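PDB 6W5G: BAT-2 beta-lactamase from Bacillus atrophaeus, which probably hydrolyses the beta-lactam ring of antibiotics as a class D serine beta-lactamase (EC 3.5.2.6). Local coordinates for residues Val32-Leu37 and Phe50-Val55; Asp40-Asp45 and Thr256-Lys261; Asp54-Lys59 and Asn235-Phe240; Trp226-Ile231 and Ile239-Val244. All coordinates share one frame; numbering follows the deposited sequence.

Contact 1: residues Val32-Leu37 and Phe50-Val55; sequences VNVSKL and FILHDV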
loop_
_atom_site.group_PDB
_atom_site.type_symbol
_atom_site.label_atom_id
_atom_site.label_comp_id
_atom_site.label_asym_id
_atom_site.label_seq_id
_atom_site.Cartn_x
_atom_site.Cartn_y
_atom_site.Cartn_z
ATOM N N VAL A 32 10.901 9.918 18.926
ATOM C CA VAL A 32 11.319 10.756 17.808
ATOM C C VAL A 32 10.383 11.951 17.664
ATOM O O VAL A 32 9.166 11.846 17.869
ATOM C CB VAL A 32 11.395 9.915 16.520
ATOM C CG1 VAL A 32 10.067 9.236 16.238
ATOM C CG2 VAL A 32 11.828 10.768 15.335
ATOM N N ASN A 33 10.956 13.108 17.335
ATOM C CA ASN A 33 10.189 14.297 16.971
ATOM C C ASN A 33 10.222 14.371 15.449
ATOM O O ASN A 33 11.238 14.750 14.862
ATOM C CB ASN A 33 10.810 15.542 17.599
ATOM C CG ASN A 33 10.051 16.813 17.259
ATOM O OD1 ASN A 33 9.268 16.849 16.307
ATOM N ND2 ASN A 33 10.296 17.869 18.026
ATOM N N VAL A 34 9.103 14.027 14.805
ATOM C CA VAL A 34 9.123 13.898 13.346
ATOM C C VAL A 34 9.340 15.233 12.640
ATOM O O VAL A 34 9.766 15.250 11.480
ATOM C CB VAL A 34 7.907 13.127 12.782
ATOM C CG1 VAL A 34 7.785 11.746 13.440
ATOM C CG2 VAL A 34 6.630 13.944 12.903
ATOM N N SER A 35 9.055 16.357 13.306
ATOM C CA SER A 35 9.331 17.652 12.689
ATOM C C SER A 35 10.821 17.885 12.476
ATOM O O SER A 35 11.194 18.733 11.660
ATOM C CB SER A 35 8.715 18.813 13.482
ATOM O OG SER A 35 7.429 18.476 13.976
ATOM N N LYS A 36 11.684 17.168 13.197
ATOM C CA LYS A 36 13.128 17.320 13.071
ATOM C C LYS A 36 13.769 16.209 12.246
ATOM O O LYS A 36 14.996 16.064 12.267
ATOM C CB LYS A 36 13.794 17.421 14.447
ATOM C CG LYS A 36 13.149 18.403 15.408
ATOM C CD LYS A 36 14.158 18.831 16.467
ATOM C CE LYS A 36 14.020 20.312 16.823
ATOM N NZ LYS A 36 12.811 20.569 17.655
ATOM N N LEU A 37 12.972 15.427 11.522
ATOM C CA LEU A 37 13.533 14.378 10.683
ATOM C C LEU A 37 14.401 14.963 9.579
ATOM O O LEU A 37 14.189 16.086 9.112
ATOM C CB LEU A 37 12.417 13.561 10.030
ATOM C CG LEU A 37 12.216 12.140 10.552
ATOM C CD1 LEU A 37 11.848 12.129 12.029
ATOM C CD2 LEU A 37 11.178 11.417 9.698
ATOM N N PHE A 50 9.028 11.274 0.844
ATOM C CA PHE A 50 8.801 10.505 2.059
ATOM C C PHE A 50 7.868 11.289 2.968
ATOM O O PHE A 50 8.076 12.486 3.197
ATOM C CB PHE A 50 10.112 10.212 2.803
ATOM C CG PHE A 50 9.920 9.402 4.054
ATOM C CD1 PHE A 50 9.524 8.077 3.976
ATOM C CD2 PHE A 50 10.111 9.967 5.310
ATOM C CE1 PHE A 50 9.328 7.319 5.121
ATOM C CE2 PHE A 50 9.925 9.211 6.467
ATOM C CZ PHE A 50 9.533 7.883 6.370
ATOM N N ILE A 51 6.842 10.615 3.478
ATOM C CA ILE A 51 5.879 11.205 4.400
ATOM C C ILE A 51 5.832 10.328 5.640
ATOM O O ILE A 51 5.685 9.107 5.525
ATOM C CB ILE A 51 4.480 11.278 3.761
ATOM C CG1 ILE A 51 4.523 12.080 2.459
ATOM C CG2 ILE A 51 3.479 11.882 4.737
ATOM C CD1 ILE A 51 3.534 11.582 1.426
ATOM N N LEU A 52 5.957 10.940 6.819
ATOM C CA LEU A 52 5.853 10.216 8.084
ATOM C C LEU A 52 4.909 10.967 9.010
ATOM O O LEU A 52 5.149 12.134 9.329
ATOM C CB LEU A 52 7.223 10.055 8.752
ATOM C CG LEU A 52 7.258 9.153 9.995
ATOM C CD1 LEU A 52 6.946 7.698 9.641
ATOM C CD2 LEU A 52 8.606 9.265 10.681
ATOM N N HIS A 53 3.839 10.306 9.444
ATOM C CA HIS A 53 2.870 10.921 10.344
ATOM C C HIS A 53 2.927 10.237 11.702
ATOM O O HIS A 53 2.697 9.027 11.803
ATOM C CB HIS A 53 1.455 10.848 9.775
ATOM C CG HIS A 53 0.421 11.399 10.702
ATOM N ND1 HIS A 53 0.211 12.754 10.848
ATOM C CD2 HIS A 53 -0.438 10.789 11.551
ATOM C CE1 HIS A 53 -0.744 12.955 11.742
ATOM N NE2 HIS A 53 -1.152 11.779 12.184
ATOM N N ASP A 54 3.231 11.017 12.736
ATOM C CA ASP A 54 3.210 10.561 14.121
ATOM C C ASP A 54 1.757 10.551 14.582
ATOM O O ASP A 54 1.125 11.608 14.684
ATOM C CB ASP A 54 4.037 11.532 14.959
ATOM C CG ASP A 54 4.240 11.064 16.386
ATOM O OD1 ASP A 54 3.313 10.465 16.973
ATOM O OD2 ASP A 54 5.327 11.336 16.940
ATOM N N VAL A 55 1.228 9.364 14.884
ATOM C CA VAL A 55 -0.199 9.234 15.176
ATOM C C VAL A 55 -0.550 9.903 16.501
ATOM O O VAL A 55 -1.531 10.651 16.596
ATOM C CB VAL A 55 -0.616 7.751 15.154
ATOM C CG1 VAL A 55 -1.999 7.582 15.769
ATOM C CG2 VAL A 55 -0.574 7.206 13.727
HETATM O O HOH W 1 7.256 10.103 18.353
HETATM O O HOH W 2 6.625 13.604 16.349
#

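Contact 2: residues Asp40-Asp45 and Thr256-Lys261; sequences DEFFKD and TDILKK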
loop_
_atom_site.group_PDB
_atom_site.type_symbol
_atom_site.label_atom_id
_atom_site.label_comp_id
_atom_site.label_asym_id
_atom_site.label_seq_id
_atom_site.Cartn_x
_atom_site.Cartn_y
_atom_site.Cartn_z
ATOM N N ASP A 40 17.630 13.137 3.862
ATOM C CA ASP A 40 18.339 13.505 2.638
ATOM C C ASP A 40 19.265 12.396 2.169
ATOM O O ASP A 40 19.373 12.131 0.964
ATOM C CB ASP A 40 19.171 14.769 2.877
ATOM C CG ASP A 40 18.327 16.025 3.012
ATOM O OD1 ASP A 40 17.100 15.968 2.802
ATOM O OD2 ASP A 40 18.911 17.086 3.326
ATOM N N GLU A 41 19.963 11.748 3.107
ATOM C CA GLU A 41 20.943 10.737 2.729
ATOM C C GLU A 41 20.320 9.567 1.982
ATOM O O GLU A 41 21.014 8.906 1.203
ATOM C CB GLU A 41 21.733 10.253 3.953
ATOM C CG GLU A 41 20.933 9.455 4.992
ATOM C CD GLU A 41 20.336 10.329 6.096
ATOM O OE1 GLU A 41 19.795 11.413 5.781
ATOM O OE2 GLU A 41 20.415 9.932 7.279
ATOM N N PHE A 42 19.032 9.303 2.177
ATOM C CA PHE A 42 18.422 8.144 1.539
ATOM C C PHE A 42 17.857 8.446 0.163
ATOM O O PHE A 42 17.445 7.515 -0.539
ATOM C CB PHE A 42 17.372 7.521 2.459
ATOM C CG PHE A 42 17.929 7.118 3.786
ATOM C CD1 PHE A 42 18.848 6.079 3.871
ATOM C CD2 PHE A 42 17.572 7.793 4.946
ATOM C CE1 PHE A 42 19.380 5.705 5.086
ATOM C CE2 PHE A 42 18.100 7.419 6.162
ATOM C CZ PHE A 42 19.005 6.373 6.235
ATOM N N PHE A 43 17.854 9.712 -0.250
ATOM C CA PHE A 43 17.329 10.102 -1.552
ATOM C C PHE A 43 18.399 10.692 -2.462
ATOM O O PHE A 43 18.070 11.325 -3.467
ATOM C CB PHE A 43 16.135 11.044 -1.396
ATOM C CG PHE A 43 14.903 10.371 -0.861
ATOM C CD1 PHE A 43 13.998 9.765 -1.726
ATOM C CD2 PHE A 43 14.647 10.335 0.501
ATOM C CE1 PHE A 43 12.851 9.141 -1.241
ATOM C CE2 PHE A 43 13.505 9.718 0.994
ATOM C CZ PHE A 43 12.605 9.116 0.120
ATOM N N LYS A 44 19.672 10.494 -2.135
ATOM C CA LYS A 44 20.734 10.975 -3.010
ATOM C C LYS A 44 20.664 10.271 -4.362
ATOM O O LYS A 44 20.546 9.045 -4.437
ATOM C CB LYS A 44 22.097 10.744 -2.361
ATOM C CG LYS A 44 22.264 11.385 -0.992
ATOM C CD LYS A 44 23.691 11.201 -0.486
ATOM C CE LYS A 44 23.770 10.225 0.674
ATOM N NZ LYS A 44 23.767 8.811 0.224
ATOM N N ASP A 45 20.719 11.057 -5.437
ATOM C CA ASP A 45 20.615 10.567 -6.815
ATOM C C ASP A 45 19.268 9.924 -7.112
ATOM O O ASP A 45 19.142 9.177 -8.085
ATOM C CB ASP A 45 21.753 9.607 -7.194
ATOM C CG ASP A 45 23.110 10.137 -6.810
ATOM O OD1 ASP A 45 23.354 11.344 -7.031
ATOM O OD2 ASP A 45 23.935 9.346 -6.301
ATOM N N THR A 256 12.510 1.336 5.364
ATOM C CA THR A 256 13.053 0.646 6.531
ATOM C C THR A 256 14.363 1.273 6.997
ATOM O O THR A 256 14.617 1.315 8.204
ATOM C CB THR A 256 13.155 -0.869 6.308
ATOM O OG1 THR A 256 13.986 -1.157 5.170
ATOM C CG2 THR A 256 11.766 -1.451 6.080
ATOM N N ASP A 257 15.186 1.785 6.072
ATOM C CA ASP A 257 16.401 2.490 6.482
ATOM C C ASP A 257 16.060 3.696 7.355
ATOM O O ASP A 257 16.713 3.940 8.376
ATOM C CB ASP A 257 17.204 2.946 5.257
ATOM C CG ASP A 257 18.044 1.826 4.646
ATOM O OD1 ASP A 257 18.140 0.736 5.254
ATOM O OD2 ASP A 257 18.609 2.032 3.543
ATOM N N ILE A 258 15.030 4.456 6.971
ATOM C CA ILE A 258 14.623 5.622 7.755
ATOM C C ILE A 258 14.083 5.186 9.113
ATOM O O ILE A 258 14.430 5.760 10.152
ATOM C CB ILE A 258 13.591 6.459 6.975
ATOM C CG1 ILE A 258 14.245 7.107 5.754
ATOM C CG2 ILE A 258 12.972 7.522 7.884
ATOM C CD1 ILE A 258 13.237 7.598 4.716
ATOM N N LEU A 259 13.208 4.173 9.123
ATOM C CA LEU A 259 12.614 3.733 10.384
ATOM C C LEU A 259 13.656 3.139 11.326
ATOM O O LEU A 259 13.534 3.277 12.550
ATOM C CB LEU A 259 11.485 2.736 10.125
ATOM C CG LEU A 259 10.302 3.281 9.313
ATOM C CD1 LEU A 259 9.300 2.168 9.025
ATOM C CD2 LEU A 259 9.613 4.443 10.018
ATOM N N LYS A 260 14.680 2.479 10.779
ATOM C CA LYS A 260 15.786 1.998 11.607
ATOM C C LYS A 260 16.604 3.159 12.158
ATOM O O LYS A 260 16.980 3.154 13.340
ATOM C CB LYS A 260 16.701 1.069 10.805
ATOM C CG LYS A 260 16.091 -0.270 10.457
ATOM C CD LYS A 260 16.944 -0.988 9.428
ATOM C CE LYS A 260 16.354 -2.342 9.051
ATOM N NZ LYS A 260 17.218 -3.093 8.083
ATOM N N LYS A 261 16.905 4.153 11.314
ATOM C CA LYS A 261 17.687 5.301 11.765
ATOM C C LYS A 261 17.062 5.928 13.000
ATOM O O LYS A 261 17.762 6.260 13.965
ATOM C CB LYS A 261 17.797 6.343 10.643
ATOM C CG LYS A 261 18.403 7.678 11.089
ATOM C CD LYS A 261 18.535 8.678 9.940
ATOM C CE LYS A 261 19.174 9.975 10.418
ATOM N NZ LYS A 261 19.061 11.068 9.410
#

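Contact 3: residues Asp54-Lys59 and Asn235-Phe240; sequences DVQKDK and NHSYIF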
loop_
_atom_site.group_PDB
_atom_site.type_symbol
_atom_site.label_atom_id
_atom_site.label_comp_id
_atom_site.label_asym_id
_atom_site.label_seq_id
_atom_site.Cartn_x
_atom_site.Cartn_y
_atom_site.Cartn_z
ATOM N N ASP A 54 3.231 11.017 12.736
ATOM C CA ASP A 54 3.210 10.561 14.121
ATOM C C ASP A 54 1.757 10.551 14.582
ATOM O O ASP A 54 1.125 11.608 14.684
ATOM C CB ASP A 54 4.037 11.532 14.959
ATOM C CG ASP A 54 4.240 11.064 16.386
ATOM O OD1 ASP A 54 3.313 10.465 16.973
ATOM O OD2 ASP A 54 5.327 11.336 16.940
ATOM N N VAL A 55 1.228 9.364 14.884
ATOM C CA VAL A 55 -0.199 9.234 15.176
ATOM C C VAL A 55 -0.550 9.903 16.501
ATOM O O VAL A 55 -1.531 10.651 16.596
ATOM C CB VAL A 55 -0.616 7.751 15.154
ATOM C CG1 VAL A 55 -1.999 7.582 15.769
ATOM C CG2 VAL A 55 -0.574 7.206 13.727
ATOM N N GLN A 56 0.240 9.640 17.547
ATOM C CA GLN A 56 -0.096 10.147 18.875
ATOM C C GLN A 56 0.162 11.642 18.991
ATOM O O GLN A 56 -0.598 12.360 19.653
ATOM C CB GLN A 56 0.684 9.392 19.954
ATOM C CG GLN A 56 0.238 7.957 20.165
ATOM C CD GLN A 56 0.662 7.058 19.025
ATOM O OE1 GLN A 56 1.758 7.203 18.482
ATOM N NE2 GLN A 56 -0.207 6.132 18.645
ATOM N N LYS A 57 1.240 12.131 18.389
ATOM C CA LYS A 57 1.554 13.550 18.491
ATOM C C LYS A 57 0.929 14.371 17.379
ATOM O O LYS A 57 0.983 15.606 17.435
ATOM C CB LYS A 57 3.066 13.757 18.547
ATOM C CG LYS A 57 3.694 12.984 19.678
ATOM C CD LYS A 57 5.196 13.057 19.653
ATOM C CE LYS A 57 5.774 12.019 20.604
ATOM N NZ LYS A 57 7.223 12.251 20.835
ATOM N N ASP A 58 0.328 13.713 16.392
ATOM C CA ASP A 58 -0.396 14.378 15.313
ATOM C C ASP A 58 0.477 15.392 14.577
ATOM O O ASP A 58 0.133 16.567 14.439
ATOM C CB ASP A 58 -1.697 15.002 15.809
ATOM C CG ASP A 58 -2.813 14.884 14.803
ATOM O OD1 ASP A 58 -2.534 14.520 13.638
ATOM O OD2 ASP A 58 -3.971 15.158 15.174
ATOM N N LYS A 59 1.622 14.919 14.091
ATOM C CA LYS A 59 2.566 15.732 13.344
ATOM C C LYS A 59 2.988 14.958 12.105
ATOM O O LYS A 59 3.102 13.772 12.168
ATOM C CB LYS A 59 3.810 16.002 14.140
ATOM C CG LYS A 59 3.587 16.781 15.424
ATOM C CD LYS A 59 4.819 16.722 16.278
ATOM C CE LYS A 59 5.893 17.600 15.754
ATOM N NZ LYS A 59 6.626 18.103 16.928
ATOM N N ASN A 235 3.492 2.057 22.624
ATOM C CA ASN A 235 3.025 3.418 22.885
ATOM C C ASN A 235 3.241 4.392 21.732
ATOM O O ASN A 235 3.025 5.596 21.916
ATOM C CB ASN A 235 3.589 4.008 24.185
ATOM C CG ASN A 235 3.290 3.146 25.392
ATOM O OD1 ASN A 235 4.199 2.611 26.025
ATOM N ND2 ASN A 235 2.011 3.011 25.720
ATOM N N HIS A 236 3.644 3.925 20.551
ATOM C CA HIS A 236 3.829 4.841 19.432
ATOM C C HIS A 236 3.459 4.157 18.128
ATOM O O HIS A 236 3.707 2.965 17.943
ATOM C CB HIS A 236 5.271 5.363 19.340
ATOM C CG HIS A 236 5.715 6.137 20.542
ATOM N ND1 HIS A 236 5.475 7.486 20.690
ATOM C CD2 HIS A 236 6.385 5.749 21.654
ATOM C CE1 HIS A 236 5.976 7.896 21.842
ATOM N NE2 HIS A 236 6.534 6.863 22.446
ATOM N N SER A 237 2.871 4.923 17.221
ATOM C CA SER A 237 2.613 4.401 15.890
ATOM C C SER A 237 2.757 5.528 14.883
ATOM O O SER A 237 2.553 6.700 15.210
ATOM C CB SER A 237 1.242 3.732 15.788
ATOM O OG SER A 237 0.220 4.619 16.188
ATOM N N TYR A 238 3.116 5.157 13.655
ATOM C CA TYR A 238 3.452 6.113 12.611
ATOM C C TYR A 238 2.951 5.586 11.276
ATOM O O TYR A 238 3.078 4.395 10.991
ATOM C CB TYR A 238 4.975 6.336 12.527
ATOM C CG TYR A 238 5.620 6.668 13.861
ATOM C CD1 TYR A 238 5.933 5.664 14.780
ATOM C CD2 TYR A 238 5.907 7.985 14.208
ATOM C CE1 TYR A 238 6.502 5.966 16.002
ATOM C CE2 TYR A 238 6.490 8.295 15.431
ATOM C CZ TYR A 238 6.785 7.282 16.322
ATOM O OH TYR A 238 7.355 7.581 17.544
ATOM N N ILE A 239 2.378 6.477 10.467
ATOM C CA ILE A 239 1.956 6.183 9.097
ATOM C C ILE A 239 3.056 6.670 8.169
ATOM O O ILE A 239 3.611 7.754 8.378
ATOM C CB ILE A 239 0.642 6.922 8.763
ATOM C CG1 ILE A 239 -0.361 6.849 9.915
ATOM C CG2 ILE A 239 0.049 6.434 7.439
ATOM C CD1 ILE A 239 -0.793 5.443 10.282
ATOM N N PHE A 240 3.369 5.897 7.132
ATOM C CA PHE A 240 4.402 6.335 6.205
ATOM C C PHE A 240 3.995 6.078 4.761
ATOM O O PHE A 240 3.212 5.170 4.456
ATOM C CB PHE A 240 5.759 5.663 6.489
ATOM C CG PHE A 240 5.690 4.164 6.481
ATOM C CD1 PHE A 240 5.631 3.452 5.282
ATOM C CD2 PHE A 240 5.671 3.461 7.677
ATOM C CE1 PHE A 240 5.527 2.074 5.284
ATOM C CE2 PHE A 240 5.584 2.082 7.683
ATOM C CZ PHE A 240 5.524 1.389 6.486
HETATM O O HOH W 1 7.256 10.103 18.353
HETATM O O HOH W 3 3.993 8.906 18.977
#

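Contact 4: residues Trp226-Ile231 and Ile239-Val244; sequences WFVGFI and IFVTNV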
loop_
_atom_site.group_PDB
_atom_site.type_symbol
_atom_site.label_atom_id
_atom_site.label_comp_id
_atom_site.label_asym_id
_atom_site.label_seq_id
_atom_site.Cartn_x
_atom_site.Cartn_y
_atom_site.Cartn_z
ATOM N N TRP A 226 6.562 2.316 -4.801
ATOM C CA TRP A 226 5.807 2.732 -3.634
ATOM C C TRP A 226 6.061 1.772 -2.484
ATOM O O TRP A 226 6.215 0.564 -2.685
ATOM C CB TRP A 226 4.317 2.577 -3.866
ATOM C CG TRP A 226 3.627 3.473 -4.856
ATOM C CD1 TRP A 226 3.370 3.210 -6.175
ATOM C CD2 TRP A 226 3.015 4.736 -4.574
ATOM N NE1 TRP A 226 2.657 4.244 -6.734
ATOM C CE2 TRP A 226 2.421 5.190 -5.768
ATOM C CE3 TRP A 226 2.909 5.527 -3.424
ATOM C CZ2 TRP A 226 1.741 6.400 -5.844
ATOM C CZ3 TRP A 226 2.235 6.733 -3.505
ATOM C CH2 TRP A 226 1.656 7.153 -4.701
ATOM N N PHE A 227 6.031 2.309 -1.266
ATOM C CA PHE A 227 5.839 1.500 -0.063
ATOM C C PHE A 227 4.991 2.325 0.889
ATOM O O PHE A 227 5.410 3.405 1.313
ATOM C CB PHE A 227 7.178 1.108 0.585
ATOM C CG PHE A 227 7.050 0.125 1.725
ATOM C CD1 PHE A 227 6.429 -1.111 1.539
ATOM C CD2 PHE A 227 7.576 0.423 2.975
ATOM C CE1 PHE A 227 6.338 -2.030 2.588
ATOM C CE2 PHE A 227 7.480 -0.478 4.031
ATOM C CZ PHE A 227 6.855 -1.706 3.836
ATOM N N VAL A 228 3.785 1.853 1.186
ATOM C CA VAL A 228 2.833 2.587 2.014
ATOM C C VAL A 228 2.431 1.709 3.190
ATOM O O VAL A 228 2.272 0.495 3.042
ATOM C CB VAL A 228 1.604 3.058 1.197
ATOM C CG1 VAL A 228 2.046 3.846 -0.049
ATOM C CG2 VAL A 228 0.699 1.878 0.786
ATOM N N GLY A 229 2.277 2.310 4.364
ATOM C CA GLY A 229 1.930 1.479 5.508
ATOM C C GLY A 229 2.071 2.207 6.821
ATOM O O GLY A 229 1.921 3.432 6.892
ATOM N N PHE A 230 2.343 1.433 7.868
ATOM C CA PHE A 230 2.469 1.997 9.200
ATOM C C PHE A 230 3.296 1.062 10.065
ATOM O O PHE A 230 3.488 -0.112 9.742
ATOM C CB PHE A 230 1.104 2.318 9.839
ATOM C CG PHE A 230 0.155 1.151 9.912
ATOM C CD1 PHE A 230 -0.700 0.869 8.857
ATOM C CD2 PHE A 230 0.088 0.362 11.057
ATOM C CE1 PHE A 230 -1.589 -0.189 8.928
ATOM C CE2 PHE A 230 -0.809 -0.700 11.137
ATOM C CZ PHE A 230 -1.640 -0.977 10.069
ATOM N N ILE A 231 3.787 1.598 11.171
ATOM C CA ILE A 231 4.585 0.826 12.107
ATOM C C ILE A 231 4.081 1.102 13.511
ATOM O O ILE A 231 3.787 2.249 13.861
ATOM C CB ILE A 231 6.098 1.116 11.960
ATOM C CG1 ILE A 231 6.906 0.268 12.951
ATOM C CG2 ILE A 231 6.395 2.625 12.089
ATOM C CD1 ILE A 231 8.401 0.272 12.666
ATOM N N ILE A 239 2.378 6.477 10.467
ATOM C CA ILE A 239 1.956 6.183 9.097
ATOM C C ILE A 239 3.056 6.670 8.169
ATOM O O ILE A 239 3.611 7.754 8.378
ATOM C CB ILE A 239 0.642 6.922 8.763
ATOM C CG1 ILE A 239 -0.361 6.849 9.915
ATOM C CG2 ILE A 239 0.049 6.434 7.439
ATOM C CD1 ILE A 239 -0.793 5.443 10.282
ATOM N N PHE A 240 3.369 5.897 7.132
ATOM C CA PHE A 240 4.402 6.335 6.205
ATOM C C PHE A 240 3.995 6.078 4.761
ATOM O O PHE A 240 3.212 5.170 4.456
ATOM C CB PHE A 240 5.759 5.663 6.489
ATOM C CG PHE A 240 5.690 4.164 6.481
ATOM C CD1 PHE A 240 5.631 3.452 5.282
ATOM C CD2 PHE A 240 5.671 3.461 7.677
ATOM C CE1 PHE A 240 5.527 2.074 5.284
ATOM C CE2 PHE A 240 5.584 2.082 7.683
ATOM C CZ PHE A 240 5.524 1.389 6.486
ATOM N N VAL A 241 4.553 6.888 3.872
ATOM C CA VAL A 241 4.473 6.664 2.434
ATOM C C VAL A 241 5.826 7.016 1.839
ATOM O O VAL A 241 6.342 8.113 2.076
ATOM C CB VAL A 241 3.382 7.532 1.780
ATOM C CG1 VAL A 241 3.541 7.536 0.256
ATOM C CG2 VAL A 241 1.993 7.054 2.184
ATOM N N THR A 242 6.398 6.094 1.069
ATOM C CA THR A 242 7.560 6.381 0.241
ATOM C C THR A 242 7.161 6.183 -1.211
ATOM O O THR A 242 6.491 5.200 -1.543
ATOM C CB THR A 242 8.718 5.459 0.609
ATOM O OG1 THR A 242 9.097 5.717 1.965
ATOM C CG2 THR A 242 9.911 5.711 -0.305
ATOM N N ASN A 243 7.561 7.124 -2.068
ATOM C CA ASN A 243 7.246 7.084 -3.490
ATOM C C ASN A 243 8.480 7.613 -4.203
ATOM O O ASN A 243 9.003 8.661 -3.825
ATOM C CB ASN A 243 5.999 7.947 -3.762
ATOM C CG ASN A 243 5.824 8.308 -5.223
ATOM O OD1 ASN A 243 6.233 9.380 -5.652
ATOM N ND2 ASN A 243 5.159 7.443 -5.978
ATOM N N VAL A 244 8.981 6.886 -5.200
ATOM C CA VAL A 244 10.325 7.146 -5.706
ATOM C C VAL A 244 10.416 6.662 -7.145
ATOM O O VAL A 244 9.640 5.808 -7.581
ATOM C CB VAL A 244 11.381 6.464 -4.795
ATOM C CG1 VAL A 244 11.236 4.928 -4.847
ATOM C CG2 VAL A 244 12.803 6.917 -5.136
#

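Contact 1: residues Val32-Leu37 and Phe50-Val55
Val32 and Asp54 meet through water rather than directly, and no hydrogen bond joins Val32-Leu37 to Phe50-Val55. This is the N-terminal connection of the serine beta-lactamase fold, a loop with a short 3-10 turn laid across one face of the first strand of the main sheet. One water donates to both Val32 O and Asp54 OD2, the latter at 2.7 Å. A second takes the N-H of Val34 at 3.0 Å and donates to the same carboxylate oxygen. Two water protons thus grip OD2, while OD1 accepts from the backbone N of Lys57. The loop holds its own shape through an Asx turn, Asn33 OD1 accepting from Ser35 N at 3.0 Å.

Beyond the water-bridged end, toward Phe50, the interface is apolar. Asp54, Leu52 and Phe50, alternate residues of the strand, all face the loop. Leu52 CG is anti to the backbone N (chi1 -172°), which carries CD2 out between Val34 and Leu37. Leu52 CD2 lies 3.8 Å from Val34 CG1, and its 3.5 Å approach to Leu37 CD2 is tighter than usual carbon contact. The same Leu37 methyl reaches the edge of the Phe50 ring, CD2 to CE2 at 4.1 Å, close to the ring plane.

Contact 2: residues Asp40-Asp45 and Thr256-Lys261
Phe42 lays its ring against Asp257 and Ile258, so that a 3-10 turn near the N-terminus packs against the C-terminal helix 248-261; in the serine beta-lactamase fold these two ends of the chain come together on one side of the main sheet. The ring is sandwiched. Over one face pass the backbone atoms Asp257 C and Ile258 N, and over the opposite face lies Glu41 CG, 3.6 Å above the ring centre. Phe42 CG is anti to its carbonyl carbon (chi1 -57°), which sends the ring toward the helix. Its CE1 side meets Asp257 CB at 3.5 Å, with the carboxylate plane turned 40° from the ring. On the same face, but nearer CD2, Ile258 CG1 lies 3.5 Å from Phe42 CD2, the two side chains sliding past each other in opposite directions. Phe43 adds a looser, oblique touch on Ile258 CD1 and stacks on Tyr63.

Glu41 and Lys261 approach from opposite directions at the solvent side. Glu41 bends at chi2 (-92°), whereas Lys261 is extended throughout, its CD lying at the edge of the Phe42 ring, 4.0 Å from CE2. The ammonium group also donates to Asn38 O, so two acceptors share it. The salt bridge itself sets Lys261 NZ 2.8 Å from Glu41 OE2, on the syn lone pair of that oxygen.

Contact 3: residues Asp54-Lys59 and Asn235-Phe240
Val55 and Ser237 make the backbone link between a hairpin loop and the strand beside it: Val55 N donates to Ser237 O at 3.0 Å. The loop joins strands 48-54 and 59-63 of the main antiparallel sheet and closes with a G1 beta bulge, where Asp58 and Lys59 together stand across from Asp54. Asp54 itself pairs with Tyr238 as a non-hydrogen-bonded antiparallel pair, the two side chains running alongside each other.

Across the contact the direct side-chain hydrogen bonds are made by Gln56. Bent at chi2 (73°), its amide turns back on Ser237 and holds it twice: Gln56 OE1 accepts from Ser237 N at 2.8 Å, and NE2 donates to Ser237 OG at 2.9 Å, nearly in the amide plane. Tyr183 OH is a further partner of that hydroxyl. Within the loop an Asx motif adds stiffness, Lys57 N reaching Asp54 OD1 almost straight (170°) but from well above the carboxylate plane.

The apolar side-chain pair is Val55 and Ile239, with Val55 CG2 3.8 Å from Ile239 CG1.

Water completes the joint. The molecule that links Val32 O to Asp54 also takes the proton of Tyr238 OH, in the plane of the phenol ring. Another donates to Asp54 OD1 and Gln56 OE1, and bonds in the imidazole plane to His236 ND1 at 2.7 Å.

Contact 4: residues Trp226-Ile231 and Ile239-Val244
Phe240 takes chi1 56°, CG standing between the backbone N and the carbonyl carbon, and this folds its ring across the neighbouring strand onto Gly229. Gly229 C sits 3.5 Å above the ring plane, over its centre, and Gly229 CA makes a CH-pi contact 4.0 Å from the centroid. Phe227, with CG anti to its backbone N (chi1 -172°), brings its own ring beside that of Phe240. The planes are only 25° apart, but the rings are slid so far that they barely overlap, meeting CE2 to CE1 at 3.4 Å. Helix 248-261 packs on this face.

On the other face Asn243 lies alongside Trp226. Its ND2 stands 3.4 Å above the indole, over the ring system, while Arg67 and Gln72 bond its OD1; Trp226 NE1 donates to Thr73 O. Next along, Val228 CG1 touches Val241 CG2 at 3.9 Å, and Phe230 CB meets Ile239 CD1 at 3.7 Å.

Paired backbone bonds join Phe227 with Thr242 and Gly229 with Phe240, Phe240 N reaching Gly229 O at 2.9 Å. Such a regular antiparallel beta hairpin, buried between helices and flanked by the strand bearing the Lys-Thr-Gly motif, is characteristic of the serine beta-lactamase core.

Taken together, the four contacts show one antiparallel sheet being built and then covered. Contacts 3 and 4 share Ile239 and Phe240 on strand 236-244, and their centres lie about 13 Å apart. Strand 48-54 of contact 1 flanks the same strand, with His53 N 2.8 Å from Ile239 O. Contacts 1 and 3 are about 8 Å apart between centres and share Asp54, Val55 and a water. Contact 2 brings helix 248-261 onto this layer: Ile258 CG2 reaches Phe50 CE2 at 3.8 Å. In contact 4, strand 225-233 pairs directly with the strand carrying the Lys-Thr-Gly motif of the active site, Val228 bonding to Lys214; Leu259 of contact 2 also reaches that strand at Leu211.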